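Hypothetical protein (Shewanella denitrificans, PDB 2OQM) is of unknown function but belongs to the DinB-like family of helical bundle proteins and assembles as a dimer. Local coordinates at residues A[40-44]-A[104-108]; A[33-37]-A[111-115]; A[72-76]-A[158-162]; A[57-62]-A[167-172]. One frame throughout, in Å; residues are numbered along the deposited sequence. Where two conformers were deposited one is given.

Contact 1: residues A[40-44]-A[104-108]; sequences FDKAE and LAELR
R108 reaches E44 and D41 because its chain, with CG anti to the carbonyl carbon, bends at chi2 (-102°) and carries the guanidinium across to helix 13-50. D41 meets it by setting CG beside its own backbone N, which brings the carboxylate back across although its CB points away. The result is a small salt-bridge network between antiparallel helices whose segment axes stand 12.3 Å apart, a spacing that leaves room for long polar side chains. R108 NH2 serves both acids. Its bond to D41 OD1 measures 2.8 Å but is weak and bent, and the carboxylate and guanidinium planes are turned 50° apart. E44 OE2 comes in at the guanidinium edge, an implausibly short 2.4 Å from R108 NH2, so the pair is a salt bridge whose exact geometry is doubtful. A water ties the same pair again, donating to E44 OE2 and accepting from R108 NE at 2.6 Å. Under this polar layer, F40 CB sits over one guanidinium face, 3.6 Å from R108 NH1, while L104 divides its two methyls: CD1 packs obliquely on F40 CD1 at 3.5 Å and CD2 lies 3.4 Å from E44 CG. R108 NH1 also bonds to the backbone O of N37. One cation between two carboxylates at the surface would be expected to favour the ionised form of both acids.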
loop_
_atom_site.group_PDB
_atom_site.type_symbol
_atom_site.label_atom_id
_atom_site.label_comp_id
_atom_site.label_asym_id
_atom_site.label_seq_id
_atom_site.Cartn_x
_atom_site.Cartn_y
_atom_site.Cartn_z
ATOM N N PHE A 40 -16.659 0.575 -5.605
ATOM C CA PHE A 40 -17.444 1.108 -6.705
ATOM C C PHE A 40 -18.910 0.884 -6.540
ATOM O O PHE A 40 -19.737 1.652 -7.082
ATOM C CB PHE A 40 -16.909 0.595 -8.036
ATOM C CG PHE A 40 -15.777 1.470 -8.585
ATOM C CD1 PHE A 40 -16.067 2.681 -9.184
ATOM C CD2 PHE A 40 -14.450 1.158 -8.374
ATOM C CE1 PHE A 40 -15.063 3.507 -9.658
ATOM C CE2 PHE A 40 -13.445 1.982 -8.855
ATOM C CZ PHE A 40 -13.755 3.159 -9.483
ATOM N N ASP A 41 -19.276 -0.152 -5.790
ATOM C CA ASP A 41 -20.668 -0.299 -5.404
ATOM C C ASP A 41 -21.122 0.897 -4.567
ATOM O O ASP A 41 -22.229 1.388 -4.740
ATOM C CB ASP A 41 -20.926 -1.587 -4.606
ATOM C CG ASP A 41 -20.621 -2.864 -5.374
ATOM O OD1 ASP A 41 -20.506 -2.873 -6.637
ATOM O OD2 ASP A 41 -20.479 -3.884 -4.655
ATOM N N LYS A 42 -20.294 1.372 -3.647
ATOM C CA LYS A 42 -20.639 2.593 -2.909
ATOM C C LYS A 42 -20.699 3.812 -3.809
ATOM O O LYS A 42 -21.576 4.643 -3.618
ATOM C CB LYS A 42 -19.690 2.830 -1.720
ATOM C CG LYS A 42 -19.737 1.648 -0.746
ATOM C CD LYS A 42 -19.767 2.122 0.671
ATOM C CE LYS A 42 -20.046 1.006 1.645
ATOM N NZ LYS A 42 -19.685 1.447 3.027
ATOM N N ALA A 43 -19.778 3.923 -4.774
ATOM C CA ALA A 43 -19.809 5.042 -5.744
ATOM C C ALA A 43 -21.121 5.053 -6.553
ATOM O O ALA A 43 -21.723 6.088 -6.739
ATOM C CB ALA A 43 -18.596 5.018 -6.655
ATOM N N GLU A 44 -21.594 3.892 -6.991
ATOM C CA GLU A 44 -22.917 3.833 -7.633
ATOM C C GLU A 44 -24.046 4.245 -6.715
ATOM O O GLU A 44 -24.991 4.950 -7.142
ATOM C CB GLU A 44 -23.232 2.416 -8.123
ATOM C CG GLU A 44 -22.345 1.902 -9.182
ATOM C CD GLU A 44 -22.927 0.668 -9.845
ATOM O OE1 GLU A 44 -23.832 0.814 -10.671
ATOM O OE2 GLU A 44 -22.459 -0.440 -9.556
ATOM N N LEU A 104 -18.083 2.575 -16.114
ATOM C CA LEU A 104 -17.968 1.707 -14.935
ATOM C C LEU A 104 -18.077 0.230 -15.362
ATOM O O LEU A 104 -17.329 -0.599 -14.881
ATOM C CB LEU A 104 -18.995 2.074 -13.833
ATOM C CG LEU A 104 -18.882 1.278 -12.511
ATOM C CD1 LEU A 104 -17.475 1.200 -12.008
ATOM C CD2 LEU A 104 -19.770 1.863 -11.427
ATOM N N ALA A 105 -18.955 -0.081 -16.326
ATOM C CA ALA A 105 -19.120 -1.472 -16.732
ATOM C C ALA A 105 -17.816 -2.038 -17.251
ATOM O O ALA A 105 -17.408 -3.169 -16.939
ATOM C CB ALA A 105 -20.231 -1.606 -17.803
ATOM N N GLU A 106 -17.143 -1.223 -18.046
ATOM C CA GLU A 106 -15.924 -1.637 -18.673
ATOM C C GLU A 106 -14.825 -1.852 -17.652
ATOM O O GLU A 106 -13.996 -2.718 -17.801
ATOM C CB GLU A 106 -15.512 -0.580 -19.654
ATOM C CG GLU A 106 -16.473 -0.510 -20.849
ATOM C CD GLU A 106 -16.133 0.627 -21.798
ATOM O OE1 GLU A 106 -15.638 1.678 -21.337
ATOM O OE2 GLU A 106 -16.368 0.455 -23.009
ATOM N N LEU A 107 -14.781 -0.999 -16.642
ATOM C CA LEU A 107 -13.824 -1.137 -15.559
ATOM C C LEU A 107 -14.111 -2.364 -14.747
ATOM O O LEU A 107 -13.192 -3.073 -14.390
ATOM C CB LEU A 107 -13.828 0.103 -14.660
ATOM C CG LEU A 107 -13.237 1.379 -15.244
ATOM C CD1 LEU A 107 -13.323 2.483 -14.210
ATOM C CD2 LEU A 107 -11.755 1.184 -15.740
ATOM N N ARG A 108 -15.391 -2.653 -14.475
ATOM C CA ARG A 108 -15.729 -3.898 -13.768
ATOM C C ARG A 108 -15.281 -5.122 -14.563
ATOM O O ARG A 108 -14.811 -6.099 -13.979
ATOM C CB ARG A 108 -17.216 -4.025 -13.545
ATOM C CG ARG A 108 -17.802 -2.901 -12.782
ATOM C CD ARG A 108 -18.059 -3.249 -11.373
ATOM N NE ARG A 108 -19.192 -2.500 -10.804
ATOM C CZ ARG A 108 -19.300 -2.242 -9.512
ATOM N NH1 ARG A 108 -18.365 -2.640 -8.652
ATOM N NH2 ARG A 108 -20.331 -1.556 -9.084
HETATM O O HOH W 1 -21.539 -1.806 -11.752
#

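Contact 2: residues A[33-37]-A[111-115]; sequences LKNLN and IASVL
L33 and I111 meet where two antiparallel helices of the helical bundle, 13-50 and 104-119, come closer together; the short segment axes are 10.4 Å apart and their directions differ by 159°. The meeting is almost wholly apolar, and I111 is its centre. The isoleucine splits its two branches between different partners. CG2, anti to the backbone N, faces the opposite backbone and lies 3.8 Å from L33 O, with L33 CB a little farther off. CD1, at the end of the other branch, reaches L36 CD2 at 4.0 Å. N37 comes from the opposite direction and lays its amide against both branches, although this side chain has two conformers and its exact fit is less certain. L33 has further partners: its side chain crosses that of V114 at about a right angle, and CD1 touches V114 CG1 at 3.7 Å, while its CB supports L115 CD2. L115 also spreads outward, where CD1 rests 3.8 Å from K34 CG, the aliphatic part of the lysine lying against the leucine methyl. Cutting I111 back to an alanine here would remove both CG2 and CD1, and would probably open a gap between L33, L36 and the amide of N37. Helix 69-87 packs against the inner side of the pair: L33 rests on A80, L36 on V73, and I111 and V114 both on C77, which makes the contact one side of a three-helix junction.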
loop_
_atom_site.group_PDB
_atom_site.type_symbol
_atom_site.label_atom_id
_atom_site.label_comp_id
_atom_site.label_asym_id
_atom_site.label_seq_id
_atom_site.Cartn_x
_atom_site.Cartn_y
_atom_site.Cartn_z
ATOM N N LEU A 33 -8.479 -6.218 -5.188
ATOM C CA LEU A 33 -9.232 -5.887 -6.402
ATOM C C LEU A 33 -10.718 -6.114 -6.194
ATOM O O LEU A 33 -11.536 -5.318 -6.689
ATOM C CB LEU A 33 -8.737 -6.620 -7.649
ATOM C CG LEU A 33 -7.353 -6.179 -8.131
ATOM C CD1 LEU A 33 -6.751 -7.143 -9.169
ATOM C CD2 LEU A 33 -7.323 -4.692 -8.606
ATOM N N LYS A 34 -11.078 -7.194 -5.507
ATOM C CA LYS A 34 -12.468 -7.399 -5.105
ATOM C C LYS A 34 -12.943 -6.244 -4.218
ATOM O O LYS A 34 -14.076 -5.757 -4.310
ATOM C CB LYS A 34 -12.612 -8.729 -4.395
ATOM C CG LYS A 34 -12.431 -9.935 -5.325
ATOM C CD LYS A 34 -12.731 -11.228 -4.617
ATOM C CE LYS A 34 -12.078 -12.424 -5.318
ATOM N NZ LYS A 34 -12.053 -13.636 -4.411
ATOM N N ASN A 35 -12.081 -5.813 -3.332
ATOM C CA ASN A 35 -12.393 -4.661 -2.482
ATOM C C ASN A 35 -12.606 -3.398 -3.301
ATOM O O ASN A 35 -13.533 -2.607 -3.041
ATOM C CB ASN A 35 -11.298 -4.453 -1.442
ATOM C CG ASN A 35 -11.240 -5.526 -0.412
ATOM O OD1 ASN A 35 -12.134 -6.386 -0.302
ATOM N ND2 ASN A 35 -10.138 -5.535 0.350
ATOM N N LEU A 36 -11.810 -3.226 -4.350
ATOM C CA LEU A 36 -11.974 -2.087 -5.236
ATOM C C LEU A 36 -13.362 -2.135 -5.916
ATOM O O LEU A 36 -14.037 -1.102 -6.118
ATOM C CB LEU A 36 -10.845 -2.066 -6.273
ATOM C CG LEU A 36 -10.831 -0.861 -7.203
ATOM C CD1 LEU A 36 -10.738 0.474 -6.457
ATOM C CD2 LEU A 36 -9.700 -1.081 -8.249
ATOM N N ASN A 37 -13.797 -3.338 -6.257
ATOM C CA ASN A 37 -15.158 -3.529 -6.788
ATOM C C ASN A 37 -16.227 -3.083 -5.830
ATOM O O ASN A 37 -17.219 -2.431 -6.235
ATOM C CB ASN A 37 -15.418 -5.007 -7.117
ATOM C CG ASN A 37 -15.360 -5.296 -8.580
ATOM O OD1 ASN A 37 -15.727 -4.461 -9.404
ATOM N ND2 ASN A 37 -14.979 -6.518 -8.918
ATOM N N ILE A 111 -11.399 -5.475 -14.064
ATOM C CA ILE A 111 -11.133 -6.132 -12.774
ATOM C C ILE A 111 -11.413 -7.603 -12.845
ATOM O O ILE A 111 -10.616 -8.392 -12.432
ATOM C CB ILE A 111 -11.956 -5.477 -11.611
ATOM C CG1 ILE A 111 -11.515 -4.029 -11.414
ATOM C CG2 ILE A 111 -11.821 -6.254 -10.315
ATOM C CD1 ILE A 111 -12.340 -3.241 -10.361
ATOM N N ALA A 112 -12.558 -7.975 -13.430
ATOM C CA ALA A 112 -12.944 -9.367 -13.522
ATOM C C ALA A 112 -11.904 -10.198 -14.296
ATOM O O ALA A 112 -11.614 -11.335 -13.937
ATOM C CB ALA A 112 -14.316 -9.466 -14.197
ATOM N N SER A 113 -11.373 -9.628 -15.371
ATOM C CA SER A 113 -10.392 -10.299 -16.220
ATOM C C SER A 113 -9.100 -10.539 -15.438
ATOM O O SER A 113 -8.490 -11.619 -15.483
ATOM C CB SER A 113 -10.079 -9.413 -17.414
ATOM O OG SER A 113 -9.002 -9.933 -18.178
ATOM N N VAL A 114 -8.652 -9.522 -14.730
ATOM C CA VAL A 114 -7.443 -9.694 -13.937
ATOM C C VAL A 114 -7.669 -10.726 -12.863
ATOM O O VAL A 114 -6.803 -11.537 -12.603
ATOM C CB VAL A 114 -6.945 -8.365 -13.334
ATOM C CG1 VAL A 114 -5.737 -8.626 -12.414
ATOM C CG2 VAL A 114 -6.593 -7.424 -14.527
ATOM N N LEU A 115 -8.841 -10.724 -12.246
ATOM C CA LEU A 115 -9.153 -11.724 -11.229
ATOM C C LEU A 115 -9.134 -13.119 -11.793
ATOM O O LEU A 115 -8.610 -14.011 -11.158
ATOM C CB LEU A 115 -10.505 -11.447 -10.522
ATOM C CG LEU A 115 -10.562 -10.279 -9.535
ATOM C CD1 LEU A 115 -12.025 -9.946 -9.107
ATOM C CD2 LEU A 115 -9.635 -10.513 -8.304
#

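Contact 3: residues A[72-76]-A[158-162]; sequences QVQIA and LYFHI. With EDO (1,2-ethanediol), chain G.
L158 opens the walk along helix 146-172 by placing its CD2 3.6 Å from A76 O, on helix 69-87. These two are antiparallel neighbours of the helical bundle, with segment axes 8.5 Å apart. Y159 points away and packs on Y159 of the second subunit; its OH is 2.6 Å from O2 of a bound ethanediol, probably from the crystallisation liquor, and also bonds to Q28. F160 stays on the dimer side, where K178 of the second subunit makes a cation-pi contact with it, but its CD1 also lies over the centre of the H161 ring. H161 is the main link between the helices. Its ring is held between F160 on one face and I75 on the other, with I75 CG2 placed 3.6 Å from the ring centroid, 11° off the normal, in a CH-pi contact. Q72, bent at chi2 (-59°), brings OE1 to the ring edge, where H161 ND1 donates to it at 2.7 Å; the bond lies near the ring plane, and the glutamine amide is only 18° from parallel with the ring. Q72 is positioned in turn by its NE2, which bonds to F67 O, and the imidazole NE2 pairs with K178 of the second subunit. Replacing H161 with a leucine would take away both ring nitrogens, and would probably leave the buried Q72 OE1 without its donor and cost K178 of the second subunit its bond to the imidazole. Last in the walk, I162, whose CB points away, still sets CG1 3.9 Å from A76 CB.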
loop_
_atom_site.group_PDB
_atom_site.type_symbol
_atom_site.label_atom_id
_atom_site.label_comp_id
_atom_site.label_asym_id
_atom_site.label_seq_id
_atom_site.Cartn_x
_atom_site.Cartn_y
_atom_site.Cartn_z
ATOM N N GLN A 72 -6.409 5.273 -12.537
ATOM C CA GLN A 72 -5.973 4.632 -11.322
ATOM C C GLN A 72 -6.396 3.168 -11.307
ATOM O O GLN A 72 -5.615 2.328 -10.844
ATOM C CB GLN A 72 -6.552 5.320 -10.074
ATOM C CG GLN A 72 -6.172 6.776 -9.823
ATOM C CD GLN A 72 -4.672 6.933 -9.683
ATOM O OE1 GLN A 72 -4.023 6.073 -9.097
ATOM N NE2 GLN A 72 -4.115 8.027 -10.210
ATOM N N VAL A 73 -7.633 2.881 -11.722
ATOM C CA VAL A 73 -8.167 1.508 -11.705
ATOM C C VAL A 73 -7.378 0.676 -12.703
ATOM O O VAL A 73 -6.950 -0.441 -12.383
ATOM C CB VAL A 73 -9.673 1.470 -11.980
ATOM C CG1 VAL A 73 -10.199 0.046 -12.191
ATOM C CG2 VAL A 73 -10.439 2.189 -10.796
ATOM N N GLN A 74 -7.151 1.229 -13.880
ATOM C CA GLN A 74 -6.409 0.532 -14.906
ATOM C C GLN A 74 -4.985 0.201 -14.433
ATOM O O GLN A 74 -4.493 -0.924 -14.635
ATOM C CB GLN A 74 -6.359 1.378 -16.198
ATOM C CG GLN A 74 -7.720 1.632 -16.875
ATOM C CD GLN A 74 -7.663 2.616 -18.015
ATOM O OE1 GLN A 74 -6.836 3.510 -18.015
ATOM N NE2 GLN A 74 -8.537 2.439 -19.014
ATOM N N ILE A 75 -4.348 1.156 -13.771
ATOM C CA ILE A 75 -2.976 0.969 -13.285
ATOM C C ILE A 75 -2.946 -0.008 -12.129
ATOM O O ILE A 75 -2.065 -0.835 -12.079
ATOM C CB ILE A 75 -2.270 2.278 -12.884
ATOM C CG1 ILE A 75 -2.208 3.226 -14.079
ATOM C CG2 ILE A 75 -0.831 1.949 -12.441
ATOM C CD1 ILE A 75 -1.990 4.715 -13.783
ATOM N N ALA A 76 -3.924 0.051 -11.232
ATOM C CA ALA A 76 -4.039 -0.975 -10.192
ATOM C C ALA A 76 -4.168 -2.348 -10.788
ATOM O O ALA A 76 -3.472 -3.252 -10.387
ATOM C CB ALA A 76 -5.182 -0.694 -9.196
ATOM N N LEU A 158 0.527 -1.133 -6.008
ATOM C CA LEU A 158 -0.847 -1.621 -5.986
ATOM C C LEU A 158 -1.638 -0.836 -4.948
ATOM O O LEU A 158 -2.718 -0.330 -5.238
ATOM C CB LEU A 158 -0.878 -3.114 -5.628
ATOM C CG LEU A 158 -2.150 -3.971 -5.693
ATOM C CD1 LEU A 158 -2.856 -3.887 -4.392
ATOM C CD2 LEU A 158 -3.017 -3.665 -6.839
ATOM N N TYR A 159 -1.091 -0.696 -3.744
ATOM C CA TYR A 159 -1.803 0.044 -2.683
ATOM C C TYR A 159 -1.907 1.562 -2.967
ATOM O O TYR A 159 -2.888 2.196 -2.588
ATOM C CB TYR A 159 -1.200 -0.221 -1.299
ATOM C CG TYR A 159 -1.539 -1.625 -0.819
ATOM C CD1 TYR A 159 -2.839 -2.008 -0.600
ATOM C CD2 TYR A 159 -0.558 -2.614 -0.714
ATOM C CE1 TYR A 159 -3.170 -3.301 -0.223
ATOM C CE2 TYR A 159 -0.896 -3.917 -0.316
ATOM C CZ TYR A 159 -2.198 -4.261 -0.094
ATOM O OH TYR A 159 -2.522 -5.552 0.355
ATOM N N PHE A 160 -0.864 2.146 -3.567
ATOM C CA PHE A 160 -0.896 3.524 -4.024
ATOM C C PHE A 160 -2.097 3.795 -4.938
ATOM O O PHE A 160 -2.850 4.755 -4.725
ATOM C CB PHE A 160 0.376 3.871 -4.782
ATOM C CG PHE A 160 0.425 5.326 -5.219
ATOM C CD1 PHE A 160 -0.146 5.717 -6.438
ATOM C CD2 PHE A 160 1.012 6.301 -4.453
ATOM C CE1 PHE A 160 -0.153 7.054 -6.866
ATOM C CE2 PHE A 160 1.009 7.650 -4.884
ATOM C CZ PHE A 160 0.407 8.000 -6.125
ATOM N N HIS A 161 -2.263 2.982 -5.977
ATOM C CA HIS A 161 -3.297 3.284 -6.922
ATOM C C HIS A 161 -4.720 2.956 -6.444
ATOM O O HIS A 161 -5.652 3.718 -6.750
ATOM C CB HIS A 161 -2.957 2.684 -8.261
ATOM C CG HIS A 161 -1.747 3.309 -8.879
ATOM N ND1 HIS A 161 -1.802 4.543 -9.497
ATOM C CD2 HIS A 161 -0.446 2.924 -8.904
ATOM C CE1 HIS A 161 -0.586 4.861 -9.920
ATOM N NE2 HIS A 161 0.252 3.897 -9.577
ATOM N N ILE A 162 -4.883 1.895 -5.662
ATOM C CA ILE A 162 -6.155 1.630 -5.010
ATOM C C ILE A 162 -6.515 2.726 -3.973
ATOM O O ILE A 162 -7.641 3.238 -3.940
ATOM C CB ILE A 162 -6.218 0.239 -4.382
ATOM C CG1 ILE A 162 -6.143 -0.882 -5.451
ATOM C CG2 ILE A 162 -7.537 0.080 -3.597
ATOM C CD1 ILE A 162 -6.334 -2.307 -4.919
HETATM C C1 EDO G . 1.036 -7.520 0.098
HETATM O O1 EDO G . 0.018 -7.578 -0.878
HETATM C C2 EDO G . 0.436 -7.679 1.482
HETATM O O2 EDO G . -0.560 -6.699 1.686
#

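Contact 4: residues A[57-62]-A[167-172]. With FMT (formic acid), chain I; EDO (1,2-ethanediol), chain T.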
loop_
_atom_site.group_PDB
_atom_site.type_symbol
_atom_site.label_atom_id
_atom_site.label_comp_id
_atom_site.label_asym_id
_atom_site.label_seq_id
_atom_site.Cartn_x
_atom_site.Cartn_y
_atom_site.Cartn_z
ATOM N N LEU A 57 -17.468 11.315 -11.726
ATOM C CA LEU A 57 -16.593 10.592 -10.804
ATOM C C LEU A 57 -15.437 9.896 -11.512
ATOM O O LEU A 57 -14.280 10.002 -11.081
ATOM C CB LEU A 57 -17.390 9.561 -9.934
ATOM C CG LEU A 57 -18.487 10.131 -9.028
ATOM C CD1 LEU A 57 -19.279 9.014 -8.359
ATOM C CD2 LEU A 57 -17.887 11.104 -7.967
ATOM N N LEU A 58 -15.742 9.171 -12.579
ATOM C CA LEU A 58 -14.716 8.446 -13.337
ATOM C C LEU A 58 -13.661 9.358 -13.922
ATOM O O LEU A 58 -12.538 8.930 -14.087
ATOM C CB LEU A 58 -15.367 7.657 -14.484
ATOM C CG LEU A 58 -16.234 6.440 -14.080
ATOM C CD1 LEU A 58 -16.935 5.811 -15.331
ATOM C CD2 LEU A 58 -15.416 5.403 -13.335
ATOM N N ASN A 59 -14.006 10.599 -14.253
ATOM C CA ASN A 59 -13.015 11.526 -14.791
ATOM C C ASN A 59 -12.402 12.463 -13.765
ATOM O O ASN A 59 -11.680 13.352 -14.151
ATOM C CB ASN A 59 -13.605 12.316 -15.937
ATOM C CG ASN A 59 -13.799 11.461 -17.153
ATOM O OD1 ASN A 59 -12.846 11.269 -17.931
ATOM N ND2 ASN A 59 -14.986 10.860 -17.286
ATOM N N SER A 60 -12.712 12.263 -12.486
ATOM C CA SER A 60 -12.211 13.118 -11.426
ATOM C C SER A 60 -10.803 12.669 -11.066
ATOM O O SER A 60 -10.371 11.602 -11.454
ATOM C CB SER A 60 -13.141 13.057 -10.205
ATOM O OG SER A 60 -12.856 14.065 -9.232
ATOM N N ARG A 61 -10.102 13.555 -10.387
ATOM C CA ARG A 61 -8.704 13.402 -10.024
ATOM C C ARG A 61 -8.359 14.303 -8.837
ATOM O O ARG A 61 -9.098 15.236 -8.539
ATOM C CB ARG A 61 -7.817 13.773 -11.172
ATOM C CG ARG A 61 -7.957 15.211 -11.600
ATOM C CD ARG A 61 -7.261 15.436 -12.910
ATOM N NE ARG A 61 -8.031 15.015 -14.055
ATOM C CZ ARG A 61 -7.567 14.293 -15.057
ATOM N NH1 ARG A 61 -6.333 13.822 -15.050
ATOM N NH2 ARG A 61 -8.365 14.041 -16.051
ATOM N N LEU A 62 -7.239 14.013 -8.188
ATOM C CA LEU A 62 -6.787 14.784 -6.993
ATOM C C LEU A 62 -5.892 15.970 -7.334
ATOM O O LEU A 62 -5.705 16.842 -6.523
ATOM C CB LEU A 62 -6.048 13.891 -6.025
ATOM C CG LEU A 62 -6.894 12.788 -5.399
ATOM C CD1 LEU A 62 -5.995 12.007 -4.442
ATOM C CD2 LEU A 62 -8.174 13.394 -4.753
ATOM N N GLY A 167 -9.396 7.724 -2.576
ATOM C CA GLY A 167 -9.331 9.145 -2.267
ATOM C C GLY A 167 -10.122 10.042 -3.211
ATOM O O GLY A 167 -10.785 10.985 -2.805
ATOM N N ILE A 168 -10.047 9.738 -4.505
ATOM C CA ILE A 168 -10.835 10.476 -5.472
ATOM C C ILE A 168 -12.319 10.373 -5.110
ATOM O O ILE A 168 -13.027 11.382 -5.120
ATOM C CB ILE A 168 -10.573 10.026 -6.948
ATOM C CG1 ILE A 168 -9.141 10.376 -7.360
ATOM C CG2 ILE A 168 -11.536 10.749 -7.902
ATOM C CD1 ILE A 168 -8.672 9.712 -8.653
ATOM N N LEU A 169 -12.795 9.162 -4.815
ATOM C CA LEU A 169 -14.214 8.957 -4.541
ATOM C C LEU A 169 -14.603 9.640 -3.256
ATOM O O LEU A 169 -15.598 10.338 -3.171
ATOM C CB LEU A 169 -14.534 7.486 -4.477
ATOM C CG LEU A 169 -14.438 6.818 -5.847
ATOM C CD1 LEU A 169 -14.463 5.273 -5.657
ATOM C CD2 LEU A 169 -15.602 7.349 -6.720
ATOM N N ARG A 170 -13.779 9.456 -2.257
ATOM C CA ARG A 170 -14.008 10.060 -0.950
ATOM C C ARG A 170 -14.076 11.591 -1.030
ATOM O O ARG A 170 -14.971 12.236 -0.470
ATOM C CB ARG A 170 -12.877 9.616 -0.027
ATOM C CG ARG A 170 -13.064 9.928 1.418
ATOM C CD ARG A 170 -14.276 9.242 2.020
ATOM N NE ARG A 170 -14.498 9.708 3.380
ATOM C CZ ARG A 170 -13.937 9.176 4.464
ATOM N NH1 ARG A 170 -13.132 8.128 4.388
ATOM N NH2 ARG A 170 -14.201 9.690 5.657
ATOM N N HIS A 171 -13.159 12.173 -1.777
ATOM C CA HIS A 171 -13.091 13.611 -2.005
ATOM C C HIS A 171 -14.362 14.144 -2.642
ATOM O O HIS A 171 -14.777 15.261 -2.366
ATOM C CB HIS A 171 -11.836 13.895 -2.869
ATOM C CG HIS A 171 -11.651 15.328 -3.277
ATOM N ND1 HIS A 171 -11.352 16.322 -2.381
ATOM C CD2 HIS A 171 -11.644 15.910 -4.504
ATOM C CE1 HIS A 171 -11.222 17.474 -3.027
ATOM N NE2 HIS A 171 -11.404 17.255 -4.321
ATOM N N ASN A 172 -14.965 13.351 -3.524
ATOM C CA ASN A 172 -16.187 13.716 -4.226
ATOM C C ASN A 172 -17.455 13.512 -3.408
ATOM O O ASN A 172 -18.515 13.962 -3.824
ATOM C CB ASN A 172 -16.280 12.949 -5.548
ATOM C CG ASN A 172 -15.593 13.667 -6.666
ATOM O OD1 ASN A 172 -16.227 14.484 -7.327
ATOM N ND2 ASN A 172 -14.272 13.380 -6.882
HETATM C C FMT I . -11.429 16.707 -14.576
HETATM O O1 FMT I . -11.253 16.416 -15.770
HETATM O O2 FMT I . -10.943 16.052 -13.635
HETATM C C1 EDO T . -13.417 18.799 0.858
HETATM O O1 EDO T . -12.245 18.278 1.468
HETATM C C2 EDO T . -13.807 18.015 -0.415
HETATM O O2 EDO T . -14.653 16.882 -0.108
#
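N172 ND2 spends both its hydrogens at once: one goes to S60 OG across the contact at 2.8 Å, the other to I168 O one turn back in its own helix at 2.9 Å. Both acceptors lie close to the amide plane, and the second bond is nearly straight at 176°, which fixes the rotation of the amide; S60 has two conformers, so the crossing bond belongs to one of them. I168 O is gripped twice, since the backbone N of N172 also bonds to it, from the other face of its carbonyl plane. Against the aliphatic side of the same asparagine, L57 slides past in the opposite direction and brings CD2 3.4 Å from N172 CB. These pairs join the late part of helix 146-172 to the turn where the short helix 54-58 gives way to a loop at N59, a junction at one end of the bundle. I168 fills the inside of that turn. Its CG2, anti to the backbone N, presses on S60 CB at 3.6 Å; the other branch sends CD1 to R61 CA at 3.9 Å and CG1 to L62 CG at 3.8 Å. L62 then runs on to H171, where CD2 touches the histidine CB. The second subunit also meets this corner: H171 ND1 bonds to L62 O of that subunit, and the reverse pair forms as well. On the outer side of the loop, R61 NH1 holds Q66 O while NE donates to O2 of a bound formic acid, probably from the crystallisation liquor, 3.1 Å away at the guanidinium edge.

Overall arrangement
The four contacts bind five helices into one bundle. Contacts 1 and 2 are successive stations on the same helix pair, their centres about 11 Å apart, and R108 NH1 of the first joins N37 O of the second at 2.7 Å. V73 ties both to contact 3: its CG2 lies 3.6 Å from F40 CE2, and its CG1 packs on L36. Contact 4, about 13 Å from contacts 1 and 3 between centres, meets contact 1 where L169 packs on A43 and L58 on L104 and L107, and contact 3 through I168 on Q72. Contacts 3 and 4 share helix 146-172 and both touch the second subunit, so dimer interface and core meet there; no active site is established.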